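L-asparaginase I (Vibrio cholerae, PDB 2OCD) probably catalyses the hydrolysis of L-asparagine to L-aspartate and ammonium as a cytoplasmic homotetrameric enzyme of the asparaginase 1 family. Local coordinates at residues 222-228 / 253-258; 31-35 / 120-124; 2-6 / 43-48. All coordinates share one frame; numbering follows the deposited sequence.

Contact 1. Residues 222-228 / 253-258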
# COMPACT_ATOMS: atom_id res chain seq x y z
N ILE B 222 16.74 4.90 32.43
CA ILE B 222 17.87 4.00 32.28
C ILE B 222 18.98 4.55 33.16
O ILE B 222 19.31 5.72 33.06
CB ILE B 222 18.33 3.81 30.77
CG1 ILE B 222 19.57 2.88 30.65
CG2 ILE B 222 18.63 5.16 30.09
CD1 ILE B 222 19.97 2.55 29.26
N SER B 223 19.54 3.71 34.04
CA SER B 223 20.47 4.21 35.04
C SER B 223 21.89 4.13 34.52
O SER B 223 22.28 3.18 33.82
CB SER B 223 20.36 3.45 36.35
OG SER B 223 20.89 2.14 36.25
N HIS B 224 22.68 5.14 34.89
CA HIS B 224 24.08 5.25 34.46
C HIS B 224 24.89 4.09 35.01
O HIS B 224 25.95 3.81 34.52
CB HIS B 224 24.68 6.58 34.93
CG HIS B 224 24.72 6.70 36.41
ND1 HIS B 224 25.77 6.20 37.16
CD2 HIS B 224 23.82 7.19 37.29
CE1 HIS B 224 25.52 6.42 38.44
NE2 HIS B 224 24.35 7.02 38.55
N GLU B 225 24.39 3.41 36.04
CA GLU B 225 24.98 2.16 36.46
C GLU B 225 24.89 1.04 35.42
O GLU B 225 25.89 0.33 35.22
CB GLU B 225 24.36 1.70 37.77
CG GLU B 225 24.66 2.64 38.93
CD GLU B 225 23.66 2.47 40.03
OE1 GLU B 225 22.72 3.30 40.11
OE2 GLU B 225 23.77 1.48 40.79
N VAL B 226 23.76 0.85 34.75
CA VAL B 226 23.78 -0.10 33.63
C VAL B 226 24.69 0.42 32.48
O VAL B 226 25.41 -0.34 31.81
CB VAL B 226 22.38 -0.43 33.09
CG1 VAL B 226 21.31 -0.14 34.15
CG2 VAL B 226 22.07 0.30 31.78
N ILE B 227 24.68 1.73 32.26
CA ILE B 227 25.55 2.29 31.25
C ILE B 227 27.03 2.19 31.61
O ILE B 227 27.87 2.00 30.75
CB ILE B 227 25.08 3.71 30.87
CG1 ILE B 227 23.81 3.54 29.99
CG2 ILE B 227 26.20 4.51 30.17
CD1 ILE B 227 22.89 4.71 30.01
N ARG B 228 27.33 2.27 32.89
CA ARG B 228 28.70 2.04 33.35
C ARG B 228 29.16 0.64 32.97
O ARG B 228 30.23 0.49 32.45
CB ARG B 228 28.77 2.24 34.84
CG ARG B 228 30.16 2.17 35.39
CD ARG B 228 30.09 1.99 36.88
NE ARG B 228 29.46 0.69 37.19
CZ ARG B 228 28.62 0.45 38.20
NH1 ARG B 228 28.26 1.43 39.05
NH2 ARG B 228 28.12 -0.78 38.37
N GLU B 253 24.65 12.64 35.13
CA GLU B 253 25.51 11.51 35.41
C GLU B 253 25.81 10.68 34.15
O GLU B 253 26.88 10.09 34.02
CB GLU B 253 24.86 10.62 36.46
CG GLU B 253 24.45 11.35 37.77
CD GLU B 253 23.04 10.93 38.21
OE1 GLU B 253 22.14 11.82 38.34
OE2 GLU B 253 22.83 9.69 38.39
N LEU B 254 24.85 10.65 33.24
CA LEU B 254 24.92 9.89 32.01
C LEU B 254 25.73 10.66 31.03
O LEU B 254 26.51 10.09 30.29
CB LEU B 254 23.52 9.70 31.41
CG LEU B 254 23.19 8.39 30.70
CD1 LEU B 254 22.94 7.33 31.77
CD2 LEU B 254 21.96 8.55 29.78
N LEU B 255 25.50 11.97 30.99
CA LEU B 255 26.36 12.81 30.21
C LEU B 255 27.78 12.51 30.68
O LEU B 255 28.59 12.09 29.87
CB LEU B 255 26.01 14.30 30.33
CG LEU B 255 25.31 14.96 29.11
CD1 LEU B 255 24.14 14.10 28.56
CD2 LEU B 255 24.83 16.46 29.41
N ALA B 256 28.04 12.62 31.98
CA ALA B 256 29.39 12.43 32.49
C ALA B 256 30.05 11.12 32.06
O ALA B 256 31.20 11.14 31.61
CB ALA B 256 29.40 12.53 33.97
N GLN B 257 29.34 9.99 32.18
CA GLN B 257 29.91 8.67 31.78
C GLN B 257 30.31 8.69 30.32
O GLN B 257 31.41 8.25 29.95
CB GLN B 257 28.89 7.54 31.91
CG GLN B 257 28.48 7.18 33.32
CD GLN B 257 29.65 6.72 34.17
OE1 GLN B 257 30.40 5.79 33.79
NE2 GLN B 257 29.80 7.35 35.34
N LEU B 258 29.41 9.20 29.48
CA LEU B 258 29.67 9.18 28.05
C LEU B 258 30.91 10.02 27.73
O LEU B 258 31.81 9.56 26.99
CB LEU B 258 28.41 9.61 27.27
CG LEU B 258 27.23 8.63 27.46
CD1 LEU B 258 25.94 9.22 26.90
CD2 LEU B 258 27.49 7.23 26.88

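Contact 2. Residues 31-35 / 120-124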
# COMPACT_ATOMS: atom_id res chain seq x y z
N MSE B 31 24.16 -30.48 -2.73
CA MSE B 31 22.83 -30.44 -3.30
C MSE B 31 22.53 -29.16 -4.09
O MSE B 31 21.96 -29.25 -5.18
CB MSE B 31 21.71 -30.72 -2.29
CG MSE B 31 20.68 -31.72 -2.90
SE MSE B 31 18.82 -31.22 -2.63
CE MSE B 31 17.84 -32.55 -3.70
N GLU B 32 22.89 -28.00 -3.55
CA GLU B 32 22.75 -26.74 -4.30
C GLU B 32 23.36 -26.90 -5.67
O GLU B 32 22.79 -26.48 -6.67
CB GLU B 32 23.46 -25.56 -3.64
CG GLU B 32 22.51 -24.55 -2.97
CD GLU B 32 21.78 -23.64 -3.89
OE1 GLU B 32 22.38 -22.92 -4.66
OE2 GLU B 32 20.60 -23.59 -3.82
N LYS B 33 24.55 -27.48 -5.72
CA LYS B 33 25.23 -27.73 -6.98
C LYS B 33 24.40 -28.70 -7.85
O LYS B 33 24.10 -28.40 -9.00
CB LYS B 33 26.68 -28.20 -6.72
CG LYS B 33 27.56 -28.55 -7.93
CD LYS B 33 27.55 -27.49 -8.97
CE LYS B 33 28.80 -27.54 -9.82
NZ LYS B 33 28.86 -26.25 -10.59
N GLN B 34 23.99 -29.85 -7.31
CA GLN B 34 23.11 -30.78 -8.06
C GLN B 34 21.87 -30.08 -8.65
O GLN B 34 21.55 -30.24 -9.82
CB GLN B 34 22.65 -31.96 -7.18
CG GLN B 34 21.90 -33.16 -7.93
CD GLN B 34 21.66 -34.43 -7.00
OE1 GLN B 34 21.91 -34.34 -5.80
NE2 GLN B 34 21.20 -35.56 -7.56
N LEU B 35 21.20 -29.28 -7.81
CA LEU B 35 19.95 -28.63 -8.20
C LEU B 35 20.20 -27.68 -9.36
O LEU B 35 19.54 -27.80 -10.39
CB LEU B 35 19.24 -27.92 -7.03
CG LEU B 35 18.32 -28.76 -6.14
CD1 LEU B 35 19.19 -29.63 -5.32
CD2 LEU B 35 17.35 -27.97 -5.20
N PRO B 120 13.84 -23.84 1.04
CA PRO B 120 14.88 -24.38 0.17
C PRO B 120 14.44 -24.46 -1.28
O PRO B 120 13.29 -24.69 -1.53
CB PRO B 120 15.13 -25.78 0.71
CG PRO B 120 14.46 -25.82 2.02
CD PRO B 120 13.43 -24.77 2.09
N LEU B 121 15.37 -24.30 -2.22
CA LEU B 121 15.13 -24.47 -3.67
C LEU B 121 14.42 -25.78 -4.01
O LEU B 121 13.50 -25.82 -4.85
CB LEU B 121 16.46 -24.39 -4.47
CG LEU B 121 16.46 -24.11 -5.99
CD1 LEU B 121 15.82 -22.71 -6.40
CD2 LEU B 121 17.89 -24.23 -6.53
N ALA B 122 14.84 -26.86 -3.36
CA ALA B 122 14.20 -28.15 -3.65
C ALA B 122 12.70 -28.18 -3.26
O ALA B 122 11.93 -28.92 -3.86
CB ALA B 122 14.96 -29.30 -2.98
N ASP B 123 12.30 -27.39 -2.26
CA ASP B 123 10.93 -27.43 -1.72
C ASP B 123 10.08 -26.80 -2.85
O ASP B 123 10.54 -25.89 -3.55
CB ASP B 123 10.83 -26.65 -0.36
CG ASP B 123 10.74 -27.56 0.98
OD1 ASP B 123 10.97 -28.80 0.98
OD2 ASP B 123 10.42 -27.01 2.10
N LEU B 124 8.87 -27.29 -3.06
CA LEU B 124 7.97 -26.73 -4.08
C LEU B 124 7.73 -25.21 -3.88
O LEU B 124 7.70 -24.73 -2.75
CB LEU B 124 6.64 -27.49 -4.08
CG LEU B 124 5.52 -27.16 -5.09
CD1 LEU B 124 5.98 -27.24 -6.53
CD2 LEU B 124 4.37 -28.09 -4.85

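Contact 3. Residues 2-6 / 43-48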
# COMPACT_ATOMS: atom_id res chain seq x y z
N ALA B 2 29.44 -11.87 -26.40
CA ALA B 2 29.88 -12.99 -25.53
C ALA B 2 29.29 -12.81 -24.13
O ALA B 2 29.39 -11.72 -23.52
CB ALA B 2 31.42 -13.09 -25.46
N ARG B 3 28.68 -13.90 -23.66
CA ARG B 3 28.10 -14.01 -22.33
C ARG B 3 29.03 -13.66 -21.18
O ARG B 3 30.24 -13.87 -21.23
CB ARG B 3 27.63 -15.44 -22.05
CG ARG B 3 26.48 -15.91 -22.89
CD ARG B 3 26.34 -17.43 -22.81
NE ARG B 3 25.34 -17.87 -21.84
CZ ARG B 3 24.99 -19.14 -21.64
NH1 ARG B 3 25.57 -20.14 -22.33
NH2 ARG B 3 24.06 -19.43 -20.75
N LYS B 4 28.37 -13.23 -20.11
CA LYS B 4 28.96 -12.86 -18.86
C LYS B 4 29.16 -14.17 -18.08
O LYS B 4 28.56 -15.19 -18.42
CB LYS B 4 28.03 -11.90 -18.09
CG LYS B 4 27.25 -10.84 -18.93
CD LYS B 4 25.93 -11.38 -19.58
CE LYS B 4 24.89 -10.28 -19.93
NZ LYS B 4 25.29 -9.32 -21.00
N HIS B 5 29.99 -14.13 -17.04
CA HIS B 5 30.24 -15.30 -16.15
C HIS B 5 30.19 -14.85 -14.66
O HIS B 5 31.02 -14.07 -14.24
CB HIS B 5 31.61 -15.91 -16.44
CG HIS B 5 31.76 -17.31 -15.94
ND1 HIS B 5 32.44 -18.28 -16.65
CD2 HIS B 5 31.26 -17.94 -14.85
CE1 HIS B 5 32.37 -19.43 -16.00
NE2 HIS B 5 31.66 -19.25 -14.91
N ILE B 6 29.24 -15.38 -13.89
CA ILE B 6 29.05 -14.98 -12.47
C ILE B 6 29.46 -16.09 -11.54
O ILE B 6 29.22 -17.27 -11.80
CB ILE B 6 27.59 -14.60 -12.14
CG1 ILE B 6 27.07 -13.63 -13.21
CG2 ILE B 6 27.49 -13.96 -10.76
CD1 ILE B 6 27.80 -12.22 -13.23
N ARG B 43 20.45 -21.09 -20.24
CA ARG B 43 19.82 -20.62 -21.44
C ARG B 43 20.59 -19.40 -21.87
O ARG B 43 21.15 -18.70 -21.02
CB ARG B 43 18.32 -20.30 -21.21
CG ARG B 43 18.08 -19.30 -20.11
CD ARG B 43 16.62 -19.15 -19.81
NE ARG B 43 15.97 -18.49 -20.93
CZ ARG B 43 14.69 -18.62 -21.27
NH1 ARG B 43 13.85 -19.37 -20.57
NH2 ARG B 43 14.26 -18.00 -22.34
N PRO B 44 20.60 -19.14 -23.18
CA PRO B 44 21.49 -18.16 -23.81
C PRO B 44 21.45 -16.80 -23.16
O PRO B 44 22.46 -16.11 -23.08
CB PRO B 44 20.95 -18.09 -25.25
CG PRO B 44 20.40 -19.45 -25.48
CD PRO B 44 19.73 -19.80 -24.18
N GLU B 45 20.30 -16.41 -22.67
CA GLU B 45 20.14 -15.06 -22.16
C GLU B 45 20.46 -15.02 -20.67
O GLU B 45 20.32 -13.99 -20.05
CB GLU B 45 18.74 -14.54 -22.46
CG GLU B 45 17.60 -15.54 -22.19
CD GLU B 45 17.25 -16.46 -23.39
OE1 GLU B 45 16.81 -15.99 -24.44
OE2 GLU B 45 17.40 -17.70 -23.28
N MSE B 46 20.87 -16.14 -20.09
CA MSE B 46 21.40 -16.17 -18.74
C MSE B 46 22.91 -16.11 -18.87
O MSE B 46 23.43 -16.49 -19.90
CB MSE B 46 20.98 -17.44 -17.98
CG MSE B 46 19.52 -17.41 -17.47
SE MSE B 46 19.13 -16.04 -16.05
CE MSE B 46 20.08 -16.77 -14.49
N PRO B 47 23.62 -15.62 -17.83
CA PRO B 47 25.07 -15.69 -17.84
C PRO B 47 25.54 -17.08 -17.43
O PRO B 47 24.84 -17.80 -16.70
CB PRO B 47 25.47 -14.68 -16.78
CG PRO B 47 24.36 -14.78 -15.79
CD PRO B 47 23.11 -15.02 -16.58
N LEU B 48 26.73 -17.46 -17.89
CA LEU B 48 27.42 -18.62 -17.32
C LEU B 48 27.56 -18.39 -15.79
O LEU B 48 27.54 -17.27 -15.32
CB LEU B 48 28.81 -18.77 -17.95
CG LEU B 48 28.91 -19.20 -19.43
CD1 LEU B 48 30.38 -19.30 -19.84
CD2 LEU B 48 28.22 -20.51 -19.66

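Contact 1. Residues 222-228 / 253-258
The imidazole of H224 stands against E253, which meets it in two ways. From one side the CB of E253 lies over a ring face, 4.1 Å from the centroid of the H224 ring, a CH-pi contact displaced from the ring normal by 29°. The carboxylate is turned almost perpendicular to the imidazole and brings E253 OE2 to 2.9 Å from H224 CD2. The same oxygen is close to H224 NE2, but the angle is too poor for a hydrogen bond. H224 reaches this position because its CG sits between the backbone N and the carbonyl carbon (chi1 63°), which directs the ring at the facing helix. At the base of the H224 side chain, L254 CD1 comes to 3.7 Å from H224 CB. L254 and I227 cross at about a right angle, with L254 CG 3.8 Å from I227 CD1, although the modelled closeness of their methyl ends is doubtful. Toward the C-terminal end of the contact, R228 and Q257 run alongside each other in the same direction, with Q257 OE1 4.0 Å from R228 CG; their flat ends are nearly perpendicular. S223 N-caps the first helix through a weak bond from V226 N to its OG. The helix segments 224-228 and 253-258 run nearly parallel, 13° apart with axes 9.8 Å from each other, as expected for successive helices of a parallel alpha/beta domain. Here they belong to helices 224-231 and 252-263 of the C-terminal part; I222 and I227 rest on I216 of strand 213-217, L255 packs on helix 289-292, and V226 touches P212 of the second subunit.

Contact 2. Residues 31-35 / 120-124
L35 and A122 join a short helix, 31-35, to a type I beta turn that runs from P120 to D123 in the loop between strand 112-115 and helix 127-141 of the N-terminal alpha/beta part. The main bump is the CD2 methyl of L35. It enters a hollow formed by the two central residues of the turn, L121 and A122, where A122 CB is 3.5 Å from L35 CD2 and L121 CB lies 3.8 Å from the same methyl. The turn answers with a bump of its own: CG of L121 is anti to the backbone N (chi1 -161°), and CD2 of L121 settles into the groove between E32 and L35, three residues apart on the helix. There it lies 4.0 Å from L35 CB, while the E32 side chain, bent at chi2, crosses L121 at about a right angle. The fit is thus two interlocked leucines, with no hydrogen bond between the segments. L121 is also tied by backbone hydrogen bonding to I15, and its side chain is about 9 Å from that of T14, the predicted nucleophile, which places the contact near the probable active site. In the tetramer, A122 O accepts a hydrogen bond from R43 NH2 of the third subunit. The selenium of the selenomethionine M31 closes the margin of the hollow, with SE 4.3 Å from A122 CB.

Contact 3. Residues 2-6 / 43-48
H5 and L48 form a parallel beta bridge, where strands 5-12 and 48-58 begin to pair at the border of the mixed sheet; helix 31-35 lies in the connection between them. The tight part is built on this bridge. I6 N donates to L48 O at 2.9 Å in a nearly straight bond (170°), whereas L48 N reaches K4 O only weakly, at 3.0 Å. Both backbone bonds thus flank H5 and are made by the one residue L48. On the sheet face shared by H5 and L48, the histidine ring lies flat under L48: CB of L48 stands over the ring centre, 3.9 Å from the H5 centroid. The ring is held in this orientation by a hydrogen bond between its NE2 and T50 OG1, and Y82 meets it edge-to-face. On the other side of the strand P47 packs against I6, with CG of P47 3.9 Å from I6 CG1, near L136 of helix 127-141.

The loose side lies toward the N-terminus, where R3, P44 and L48 are exposed. R3 reaches across to the turn from R43 to M46, its guanidinium held between two neighbours: L48 CD2 lies over one face and P44 CA over the opposite one, both offset toward the rim. Within the turn R43 is salt-bridged to E45, and R43 also packs on D123 of the third subunit. Bent at chi3 (97°), the R3 chain turns its nitrogens side-on to a single backbone oxygen. That oxygen, M46 O, accepts from R3 NE and from R3 NH2, each at 3.1 Å, and lies within 2° of the guanidinium plane.

Overall arrangement
Contacts 2 and 3 lie on the same side of the chain's centre, about 21 Å apart by centres and 9 Å by nearest atoms, without touching. Their segments alternate along the chain: 2-6, 31-35, 43-48, then 120-124. Both touch the third subunit, where the R43-A122 bond joins contact 3 of one copy to contact 2 of the other. Contact 1 lies on the opposite side of the centre, about 51 Å from contact 2 and 57 Å from contact 3 between centres, and touches the second subunit instead. Only contact 2 approaches the predicted active site, near T14; contacts 1 and 3 lie away from it.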